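Local coordinates for outer envelope protein 64, mitochondrial (Arabidopsis thaliana, PDB 6HPG), which probably acts, through the TPR domain forming this chain, as a chaperone receptor for Hsp90-dependent protein targeting to mitochondria, at residues A[23-26]-A[27-31]; A[6-9]-A[10-14]; A[48-52]-A[53-57]; A[89-92]-A[93-97]. All coordinates share one frame; numbering follows the deposited sequence.

Contact 1 (A[23-26]-A[27-31]); sequences NKAV and NFYTE
Y29 lies against the turn of helix that holds A25, and its side chain follows that residue as far as CE2. Its CB sits 3.4 Å from A25 O. With chi1 at -67°, CG is anti to the carbonyl carbon of Y29 and beside its own nitrogen, which folds the ring back over the preceding turn. CD2 comes within 3.0 Å of A25 O, which meets the ring obliquely. One bond further on, CE2 packs 3.9 Å from A25 CB, the apolar side-chain contact of this turn. The tip leaves the segment altogether: Y29 OH is probably hydrogen-bonded to N14 OD1 of helix 2-18, and the ring also packs on an apolar side chain of the bound peptide. A25 O is thus crowded by the ring while it accepts the backbone bond from Y29 N at 2.9 Å.

A second grip forms one residue later. T30 OG1 donates to V26 O over 2.7 Å, OG1 standing 34° out of the carbonyl plane, and T30 N reaches the same oxygen from the opposite face at 2.8 Å. V26 and T30 lie side by side, with V26 CG1 4.0 Å from T30 OG1. R46 of helix 40-52 also hydrogen-bonds to T30 OG1, and V26 packs on A49 and F50 of the same helix.

On the other flank, F28 CD2 approaches K24 O to 3.4 Å, again obliquely. Chemically, the threonine hydroxyl doubles the load on V26 O and links that carbonyl to an arginine, which probably polarises the hydroxyl and strengthens its bond to the helix.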
loop_
_atom_site.group_PDB
_atom_site.type_symbol
_atom_site.label_atom_id
_atom_site.label_comp_id
_atom_site.label_asym_id
_atom_site.label_seq_id
_atom_site.Cartn_x
_atom_site.Cartn_y
_atom_site.Cartn_z
ATOM N N ASN A 23 -12.160 -8.256 -2.322
ATOM C CA ASN A 23 -13.248 -7.249 -2.417
ATOM C C ASN A 23 -13.849 -6.871 -1.074
ATOM O O ASN A 23 -14.172 -5.681 -0.807
ATOM C CB ASN A 23 -14.380 -7.733 -3.296
ATOM C CG ASN A 23 -14.000 -7.753 -4.720
ATOM O OD1 ASN A 23 -13.830 -6.704 -5.325
ATOM N ND2 ASN A 23 -13.847 -8.941 -5.277
ATOM N N LYS A 24 -14.057 -7.897 -0.254
ATOM C CA LYS A 24 -14.536 -7.680 1.107
ATOM C C LYS A 24 -13.580 -6.761 1.839
ATOM O O LYS A 24 -14.025 -5.854 2.535
ATOM C CB LYS A 24 -14.733 -8.973 1.886
ATOM C CG LYS A 24 -16.139 -9.565 1.709
ATOM C CD LYS A 24 -16.199 -11.091 1.791
ATOM C CE LYS A 24 -16.951 -11.679 0.594
ATOM N NZ LYS A 24 -17.092 -13.164 0.663
ATOM N N ALA A 25 -12.282 -6.988 1.649
ATOM C CA ALA A 25 -11.234 -6.173 2.269
ATOM C C ALA A 25 -11.360 -4.734 1.839
ATOM O O ALA A 25 -11.404 -3.830 2.667
ATOM C CB ALA A 25 -9.853 -6.705 1.912
ATOM N N VAL A 26 -11.431 -4.536 0.519
ATOM C CA VAL A 26 -11.630 -3.204 -0.095
ATOM C C VAL A 26 -12.851 -2.502 0.519
ATOM O O VAL A 26 -12.807 -1.318 0.791
ATOM C CB VAL A 26 -11.824 -3.302 -1.653
ATOM C CG1 VAL A 26 -12.488 -2.057 -2.269
ATOM C CG2 VAL A 26 -10.516 -3.588 -2.370
ATOM N N ASN A 27 -13.947 -3.240 0.652
ATOM C CA ASN A 27 -15.180 -2.673 1.137
ATOM C C ASN A 27 -15.098 -2.298 2.624
ATOM O O ASN A 27 -15.592 -1.235 3.004
ATOM C CB ASN A 27 -16.348 -3.612 0.845
ATOM C CG ASN A 27 -16.702 -3.628 -0.641
ATOM O OD1 ASN A 27 -16.544 -2.629 -1.320
ATOM N ND2 ASN A 27 -17.206 -4.757 -1.134
ATOM N N PHE A 28 -14.432 -3.127 3.433
ATOM C CA PHE A 28 -14.207 -2.780 4.840
ATOM C C PHE A 28 -13.313 -1.547 4.971
ATOM O O PHE A 28 -13.608 -0.662 5.774
ATOM C CB PHE A 28 -13.625 -3.969 5.669
ATOM C CG PHE A 28 -14.663 -4.973 6.121
ATOM C CD1 PHE A 28 -15.788 -4.566 6.822
ATOM C CD2 PHE A 28 -14.503 -6.334 5.873
ATOM C CE1 PHE A 28 -16.752 -5.475 7.222
ATOM C CE2 PHE A 28 -15.476 -7.245 6.256
ATOM C CZ PHE A 28 -16.605 -6.804 6.935
ATOM N N TYR A 29 -12.292 -1.458 4.122
ATOM C CA TYR A 29 -11.322 -0.396 4.182
ATOM C C TYR A 29 -11.938 0.874 3.677
ATOM O O TYR A 29 -11.653 1.960 4.210
ATOM C CB TYR A 29 -10.055 -0.758 3.416
ATOM C CG TYR A 29 -9.201 -1.914 3.980
ATOM C CD1 TYR A 29 -8.934 -2.046 5.342
ATOM C CD2 TYR A 29 -8.599 -2.820 3.129
ATOM C CE1 TYR A 29 -8.103 -3.059 5.822
ATOM C CE2 TYR A 29 -7.783 -3.804 3.604
ATOM C CZ TYR A 29 -7.551 -3.938 4.953
ATOM O OH TYR A 29 -6.703 -4.956 5.395
ATOM N N THR A 30 -12.844 0.753 2.706
ATOM C CA THR A 30 -13.606 1.931 2.210
ATOM C C THR A 30 -14.457 2.573 3.304
ATOM O O THR A 30 -14.488 3.831 3.513
ATOM C CB THR A 30 -14.394 1.520 0.962
ATOM O OG1 THR A 30 -13.425 1.167 -0.025
ATOM C CG2 THR A 30 -15.331 2.636 0.397
ATOM N N GLU A 31 -15.086 1.712 4.057
ATOM C CA GLU A 31 -15.889 2.155 5.184
ATOM C C GLU A 31 -15.043 2.747 6.326
ATOM O O GLU A 31 -15.486 3.737 6.954
ATOM C CB GLU A 31 -16.749 1.012 5.695
ATOM C CG GLU A 31 -17.669 1.352 6.850
ATOM C CD GLU A 31 -18.833 2.263 6.468
ATOM O OE1 GLU A 31 -19.684 2.556 7.344
ATOM O OE2 GLU A 31 -18.923 2.640 5.306
#

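Contact 2 (A[6-9]-A[10-14]); sequences SEVM and KEKGN
E7, K10 and E11 bring their charged ends together on one flank of helix 2-18. K10 NZ forms a salt bridge with E7 OE1 at 3.1 Å, weak as a hydrogen bond, the two side chains running side by side in the same direction. E7 CG is anti to its backbone nitrogen (chi1 168°) and the chain then bends, carrying the carboxylate toward the next turn. There E7 OE1 also lies 2.5 Å from E11 OE2, with the two carboxylate planes 83° apart.

K12 occupies another side of the helix. Its NZ rests 3.7 Å from V8 CG1, on a chain running alongside the valine, and 3.6 Å from M9 CE, on a chain it crosses obliquely. Backbone bonds beneath hold the spacing, among them E11 N to E7 O and G13 N to M9 O, both 2.9 Å.

Further out, Y42 of helix 40-52 touches E7 and K10 and hydrogen-bonds to S6 OG, while N45 packs on K10 and N14. K10 NZ and N14 ND2 both donate to the backbone of the bound peptide, consistent with the carboxylate-clamp positions of Hsp90-binding TPR domains. The closeness of the two glutamates suggests that one of the two acids probably holds a proton; such sharing would leave the K10 ammonium facing less negative charge from its own helix.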
loop_
_atom_site.group_PDB
_atom_site.type_symbol
_atom_site.label_atom_id
_atom_site.label_comp_id
_atom_site.label_asym_id
_atom_site.label_seq_id
_atom_site.Cartn_x
_atom_site.Cartn_y
_atom_site.Cartn_z
ATOM N N SER A 6 -14.213 3.029 12.844
ATOM C CA SER A 6 -13.230 3.045 11.784
ATOM C C SER A 6 -12.159 1.961 12.018
ATOM O O SER A 6 -11.806 1.254 11.088
ATOM C CB SER A 6 -12.597 4.428 11.635
ATOM O OG SER A 6 -11.473 4.634 12.480
ATOM N N GLU A 7 -11.661 1.844 13.248
ATOM C CA GLU A 7 -10.607 0.876 13.550
ATOM C C GLU A 7 -11.194 -0.527 13.462
ATOM O O GLU A 7 -10.547 -1.447 12.999
ATOM C CB GLU A 7 -10.020 1.102 14.942
ATOM C CG GLU A 7 -9.130 -0.053 15.424
ATOM C CD GLU A 7 -7.879 -0.260 14.582
ATOM O OE1 GLU A 7 -7.223 -1.315 14.685
ATOM O OE2 GLU A 7 -7.520 0.638 13.814
ATOM N N VAL A 8 -12.450 -0.678 13.866
ATOM C CA VAL A 8 -13.145 -1.964 13.746
ATOM C C VAL A 8 -13.248 -2.388 12.297
ATOM O O VAL A 8 -12.873 -3.536 11.951
ATOM C CB VAL A 8 -14.504 -1.954 14.505
ATOM C CG1 VAL A 8 -15.366 -3.189 14.192
ATOM C CG2 VAL A 8 -14.224 -1.865 16.012
ATOM N N MET A 9 -13.639 -1.455 11.433
ATOM C CA MET A 9 -13.719 -1.730 10.008
ATOM C C MET A 9 -12.311 -2.072 9.448
ATOM O O MET A 9 -12.162 -3.024 8.662
ATOM C CB MET A 9 -14.288 -0.520 9.303
ATOM C CG MET A 9 -15.726 -0.185 9.722
ATOM S SD MET A 9 -16.803 -1.497 9.172
ATOM C CE MET A 9 -17.038 -2.518 10.583
ATOM N N LYS A 10 -11.288 -1.322 9.872
ATOM C CA LYS A 10 -9.957 -1.668 9.466
ATOM C C LYS A 10 -9.622 -3.090 9.835
ATOM O O LYS A 10 -9.170 -3.869 8.970
ATOM C CB LYS A 10 -8.908 -0.692 10.004
ATOM C CG LYS A 10 -7.508 -1.001 9.457
ATOM C CD LYS A 10 -6.405 -0.665 10.421
ATOM C CE LYS A 10 -6.377 -1.648 11.577
ATOM N NZ LYS A 10 -5.138 -1.415 12.387
ATOM N N GLU A 11 -9.893 -3.463 11.082
ATOM C CA GLU A 11 -9.563 -4.816 11.538
ATOM C C GLU A 11 -10.324 -5.904 10.747
ATOM O O GLU A 11 -9.761 -6.944 10.458
ATOM C CB GLU A 11 -9.751 -4.944 13.052
ATOM C CG GLU A 11 -8.788 -4.004 13.807
ATOM C CD GLU A 11 -9.071 -3.846 15.296
ATOM O OE1 GLU A 11 -10.058 -4.416 15.805
ATOM O OE2 GLU A 11 -8.275 -3.147 15.966
ATOM N N LYS A 12 -11.558 -5.617 10.337
ATOM C CA LYS A 12 -12.387 -6.556 9.545
ATOM C C LYS A 12 -11.802 -6.679 8.145
ATOM O O LYS A 12 -11.722 -7.771 7.555
ATOM C CB LYS A 12 -13.847 -6.053 9.468
ATOM C CG LYS A 12 -14.887 -6.781 10.321
ATOM C CD LYS A 12 -14.777 -6.599 11.817
ATOM C CE LYS A 12 -16.121 -6.821 12.505
ATOM N NZ LYS A 12 -17.150 -5.743 12.278
ATOM N N GLY A 13 -11.353 -5.559 7.622
ATOM C CA GLY A 13 -10.596 -5.549 6.364
ATOM C C GLY A 13 -9.364 -6.446 6.423
ATOM O O GLY A 13 -9.090 -7.175 5.469
ATOM N N ASN A 14 -8.617 -6.351 7.528
ATOM C CA ASN A 14 -7.362 -7.094 7.691
ATOM C C ASN A 14 -7.687 -8.588 7.742
ATOM O O ASN A 14 -6.983 -9.374 7.150
ATOM C CB ASN A 14 -6.571 -6.645 8.924
ATOM C CG ASN A 14 -5.906 -5.256 8.753
ATOM O OD1 ASN A 14 -5.977 -4.601 7.704
ATOM N ND2 ASN A 14 -5.267 -4.818 9.791
#

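Contact 3 (A[48-52]-A[53-57]); sequences AAFLE and LCCFQ
F50 and C55 meet both through the main chain and through their side chains where helix 40-52 gives way to helix 56-69. Among the backbone bonds, two reach back from the loop into the last turn: C55 N to F50 O at 2.8 Å, and C54 N to L51 O at 3.1 Å. The second donor stands above the carbonyl plane of L51, 67° out of it, and so misses the lone pairs. L53 N is held less firmly, with weak bonds to F50 O at 3.0 Å and to A49 O at 3.4 Å. C54 has positive phi (63°), which lets the chain turn away while both returning bonds form. C55 is then the centre of an inverse gamma turn closed by a weak bond from F56 N to C54 O.

Apolar contacts fill both sides of the bend. C55 CB packs 3.6 Å from F50 CD1, obliquely to the ring. L51 CD2 meets F56 CD1 at 3.7 Å, coming to the edge of that ring near its plane, the two side chains crossing at about a right angle. C54 CA lies over one face of the F56 ring, toward its rim.

The sulfur adds a looser term: C55 SG is 5.3 Å from the centroid of the F50 ring, 60° off its normal. Around the bend, F50 packs on A59 of helix 56-69, and L51 on A83 of helix 74-86. The whole is a Schellman motif followed directly by C55 as N-cap, joining the two antiparallel helices of TPR 2 through a very short loop.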
loop_
_atom_site.group_PDB
_atom_site.type_symbol
_atom_site.label_atom_id
_atom_site.label_comp_id
_atom_site.label_asym_id
_atom_site.label_seq_id
_atom_site.Cartn_x
_atom_site.Cartn_y
_atom_site.Cartn_z
ATOM N N ALA A 48 -3.085 -2.342 -0.844
ATOM C CA ALA A 48 -2.692 -3.764 -0.858
ATOM C C ALA A 48 -3.823 -4.624 -1.396
ATOM O O ALA A 48 -3.604 -5.491 -2.209
ATOM C CB ALA A 48 -2.333 -4.218 0.547
ATOM N N ALA A 49 -5.058 -4.418 -0.916
ATOM C CA ALA A 49 -6.206 -5.206 -1.472
ATOM C C ALA A 49 -6.388 -4.965 -2.978
ATOM O O ALA A 49 -6.591 -5.928 -3.735
ATOM C CB ALA A 49 -7.502 -4.916 -0.731
ATOM N N PHE A 50 -6.179 -3.715 -3.429
ATOM C CA PHE A 50 -6.282 -3.387 -4.856
ATOM C C PHE A 50 -5.198 -4.025 -5.732
ATOM O O PHE A 50 -5.482 -4.487 -6.847
ATOM C CB PHE A 50 -6.288 -1.870 -5.097
ATOM C CG PHE A 50 -7.627 -1.188 -4.886
ATOM C CD1 PHE A 50 -8.835 -1.745 -5.360
ATOM C CD2 PHE A 50 -7.677 0.065 -4.268
ATOM C CE1 PHE A 50 -10.029 -1.068 -5.193
ATOM C CE2 PHE A 50 -8.890 0.723 -4.065
ATOM C CZ PHE A 50 -10.052 0.169 -4.537
ATOM N N LEU A 51 -3.962 -4.025 -5.244
ATOM C CA LEU A 51 -2.893 -4.740 -5.909
ATOM C C LEU A 51 -3.257 -6.203 -6.210
ATOM O O LEU A 51 -3.012 -6.723 -7.278
ATOM C CB LEU A 51 -1.655 -4.726 -5.034
ATOM C CG LEU A 51 -0.854 -3.434 -5.025
ATOM C CD1 LEU A 51 0.442 -3.633 -4.256
ATOM C CD2 LEU A 51 -0.544 -2.987 -6.426
ATOM N N GLU A 52 -3.871 -6.854 -5.256
ATOM C CA GLU A 52 -4.199 -8.254 -5.437
ATOM C C GLU A 52 -5.293 -8.485 -6.506
ATOM O O GLU A 52 -5.381 -9.562 -7.061
ATOM C CB GLU A 52 -4.605 -8.807 -4.101
ATOM C CG GLU A 52 -3.470 -8.802 -3.076
ATOM C CD GLU A 52 -2.593 -10.055 -3.138
ATOM O OE1 GLU A 52 -2.839 -10.900 -4.023
ATOM O OE2 GLU A 52 -1.705 -10.205 -2.268
ATOM N N LEU A 53 -6.111 -7.460 -6.753
ATOM C CA LEU A 53 -7.172 -7.465 -7.758
ATOM C C LEU A 53 -6.725 -7.010 -9.128
ATOM O O LEU A 53 -7.518 -7.025 -10.056
ATOM C CB LEU A 53 -8.315 -6.551 -7.298
ATOM C CG LEU A 53 -9.165 -7.117 -6.165
ATOM C CD1 LEU A 53 -10.138 -6.055 -5.655
ATOM C CD2 LEU A 53 -9.904 -8.369 -6.617
ATOM N N CYS A 54 -5.456 -6.605 -9.225
ATOM C CA CYS A 54 -4.880 -5.907 -10.361
ATOM C C CYS A 54 -5.514 -4.552 -10.606
ATOM O O CYS A 54 -5.471 -4.057 -11.739
ATOM C CB CYS A 54 -4.911 -6.772 -11.621
ATOM S SG CYS A 54 -4.106 -8.343 -11.302
ATOM N N CYS A 55 -6.053 -3.921 -9.558
ATOM C CA CYS A 55 -6.522 -2.534 -9.685
ATOM C C CYS A 55 -5.377 -1.577 -9.396
ATOM O O CYS A 55 -5.374 -0.880 -8.366
ATOM C CB CYS A 55 -7.709 -2.279 -8.757
ATOM S SG CYS A 55 -9.098 -3.317 -9.192
ATOM N N PHE A 56 -4.416 -1.511 -10.314
ATOM C CA PHE A 56 -3.156 -0.756 -10.079
ATOM C C PHE A 56 -3.315 0.749 -9.988
ATOM O O PHE A 56 -2.619 1.384 -9.162
ATOM C CB PHE A 56 -2.140 -1.117 -11.158
ATOM C CG PHE A 56 -1.810 -2.579 -11.167
ATOM C CD1 PHE A 56 -1.202 -3.161 -10.061
ATOM C CD2 PHE A 56 -2.192 -3.395 -12.222
ATOM C CE1 PHE A 56 -0.911 -4.531 -10.023
ATOM C CE2 PHE A 56 -1.920 -4.775 -12.177
ATOM C CZ PHE A 56 -1.275 -5.331 -11.083
ATOM N N GLN A 57 -4.235 1.342 -10.768
ATOM C CA GLN A 57 -4.412 2.824 -10.686
ATOM C C GLN A 57 -4.996 3.246 -9.358
ATOM O O GLN A 57 -4.625 4.285 -8.778
ATOM C CB GLN A 57 -5.304 3.356 -11.812
ATOM C CG GLN A 57 -4.523 3.862 -13.022
ATOM C CD GLN A 57 -5.408 4.219 -14.203
ATOM O OE1 GLN A 57 -6.632 4.335 -14.077
ATOM N NE2 GLN A 57 -4.784 4.391 -15.373
#

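Contact 4 (A[89-92]-A[93-97]); sequences RYKE and AAADF
The first turn of helix 90-103, in TPR 3, begins with R89 at the N-cap position, whose carbonyl O receives A93 N at 3.0 Å. Next, A94 N donates to Y90 O and A95 N to K91 O, the latter at 3.1 Å. The longest of the series is D96 N to E92 O at 3.3 Å.

Three successive alanines keep the second turn slim, each methyl resting against carbonyls of the first: A93 CB lies 3.6 Å from Y90 O, and A95 CB 3.6 Å from E92 O. The nearest side-chain approach over this surface is loose, K91 NZ standing 4.4 Å from A95 CB. D96 turns its carboxyl carbon back to within 3.7 Å of E92 O, but its charge is spent on R84 and R80 of helix 74-86.

Within the first turn, R89 NH1 forms a salt bridge with E92 OE1 at 2.7 Å, weak as a hydrogen bond (N-H...O 116°). E92 CG is anti to the carbonyl carbon (chi1 -68°) and the chain runs extended beyond it toward the arginine. R89 NH2 has a further salt bridge to E60. R84 also donates to E92 O, so this arginine ties both D96 and a main-chain carbonyl to helix 74-86. The negative charge of E92, in the first turn of the helix, probably interacts favourably with the helix dipole.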
loop_
_atom_site.group_PDB
_atom_site.type_symbol
_atom_site.label_atom_id
_atom_site.label_comp_id
_atom_site.label_asym_id
_atom_site.label_seq_id
_atom_site.Cartn_x
_atom_site.Cartn_y
_atom_site.Cartn_z
ATOM N N ARG A 89 6.051 1.246 -15.700
ATOM C CA ARG A 89 6.601 2.588 -15.500
ATOM C C ARG A 89 7.796 2.476 -14.562
ATOM O O ARG A 89 7.724 2.841 -13.368
ATOM C CB ARG A 89 5.516 3.554 -15.028
ATOM C CG ARG A 89 4.741 4.110 -16.215
ATOM C CD ARG A 89 3.291 4.417 -15.933
ATOM N NE ARG A 89 3.142 5.456 -14.913
ATOM C CZ ARG A 89 2.672 5.284 -13.668
ATOM N NH1 ARG A 89 2.597 6.348 -12.862
ATOM N NH2 ARG A 89 2.269 4.082 -13.210
ATOM N N TYR A 90 8.879 1.934 -15.121
ATOM C CA TYR A 90 10.024 1.474 -14.345
ATOM C C TYR A 90 10.796 2.610 -13.658
ATOM O O TYR A 90 11.323 2.406 -12.578
ATOM C CB TYR A 90 11.007 0.666 -15.187
ATOM C CG TYR A 90 10.441 -0.560 -15.878
ATOM C CD1 TYR A 90 9.834 -1.570 -15.153
ATOM C CD2 TYR A 90 10.530 -0.711 -17.278
ATOM C CE1 TYR A 90 9.315 -2.684 -15.784
ATOM C CE2 TYR A 90 10.027 -1.826 -17.905
ATOM C CZ TYR A 90 9.421 -2.808 -17.150
ATOM O OH TYR A 90 8.900 -3.909 -17.747
ATOM N N LYS A 91 10.857 3.778 -14.288
ATOM C CA LYS A 91 11.595 4.937 -13.751
ATOM C C LYS A 91 10.893 5.398 -12.484
ATOM O O LYS A 91 11.525 5.562 -11.441
ATOM C CB LYS A 91 11.703 6.088 -14.804
ATOM C CG LYS A 91 11.608 7.549 -14.308
ATOM C CD LYS A 91 12.963 8.243 -14.149
ATOM C CE LYS A 91 12.935 9.422 -13.169
ATOM N NZ LYS A 91 13.130 9.044 -11.734
ATOM N N GLU A 92 9.577 5.576 -12.588
ATOM C CA GLU A 92 8.745 5.950 -11.438
ATOM C C GLU A 92 8.723 4.899 -10.303
ATOM O O GLU A 92 8.724 5.247 -9.122
ATOM C CB GLU A 92 7.334 6.260 -11.921
ATOM C CG GLU A 92 7.263 7.516 -12.758
ATOM C CD GLU A 92 5.992 7.573 -13.575
ATOM O OE1 GLU A 92 4.919 7.721 -12.964
ATOM O OE2 GLU A 92 6.076 7.465 -14.820
ATOM N N ALA A 93 8.727 3.621 -10.670
ATOM C CA ALA A 93 8.843 2.558 -9.669
ATOM C C ALA A 93 10.156 2.731 -8.897
ATOM O O ALA A 93 10.137 2.768 -7.669
ATOM C CB ALA A 93 8.775 1.162 -10.290
ATOM N N ALA A 94 11.272 2.855 -9.617
ATOM C CA ALA A 94 12.580 2.942 -8.958
ATOM C C ALA A 94 12.615 4.107 -7.990
ATOM O O ALA A 94 13.139 3.991 -6.914
ATOM C CB ALA A 94 13.717 3.047 -9.965
ATOM N N ALA A 95 12.046 5.237 -8.364
ATOM C CA ALA A 95 12.006 6.349 -7.447
ATOM C C ALA A 95 11.349 5.958 -6.111
ATOM O O ALA A 95 11.855 6.311 -5.012
ATOM C CB ALA A 95 11.298 7.510 -8.087
ATOM N N ASP A 96 10.230 5.227 -6.205
ATOM C CA ASP A 96 9.500 4.830 -5.023
ATOM C C ASP A 96 10.264 3.746 -4.268
ATOM O O ASP A 96 10.366 3.818 -3.040
ATOM C CB ASP A 96 8.118 4.289 -5.359
ATOM C CG ASP A 96 7.138 5.338 -5.762
ATOM O OD1 ASP A 96 7.268 6.547 -5.441
ATOM O OD2 ASP A 96 6.160 4.887 -6.396
ATOM N N PHE A 97 10.826 2.762 -4.977
ATOM C CA PHE A 97 11.572 1.739 -4.269
ATOM C C PHE A 97 12.834 2.400 -3.618
ATOM O O PHE A 97 13.281 1.972 -2.561
ATOM C CB PHE A 97 11.908 0.523 -5.164
ATOM C CG PHE A 97 10.728 -0.423 -5.420
ATOM C CD1 PHE A 97 10.125 -1.132 -4.378
ATOM C CD2 PHE A 97 10.260 -0.652 -6.731
ATOM C CE1 PHE A 97 9.048 -1.990 -4.631
ATOM C CE2 PHE A 97 9.186 -1.512 -6.983
ATOM C CZ PHE A 97 8.575 -2.176 -5.936
#

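Contacts 2 and 1 sit on consecutive helices, their centres 9 Å apart, and meet where Y29 OH reaches N14 OD1 and F28 CB packs 3.4 Å from G13 N. Contact 1 then passes its packing to contact 3: V26 CG2 lies 3.7 Å from A49 CB, and N23 touches L53. Contacts 2 and 3 do not touch, their nearest atoms being about 7 Å apart, yet both line the bound peptide, as does Y29: K10 and N14 grip its backbone, while A48 and E52 pack on its side chains. Contact 4 lies across the chain's centre from contacts 1 and 2, its centre about 17 Å from that of contact 3.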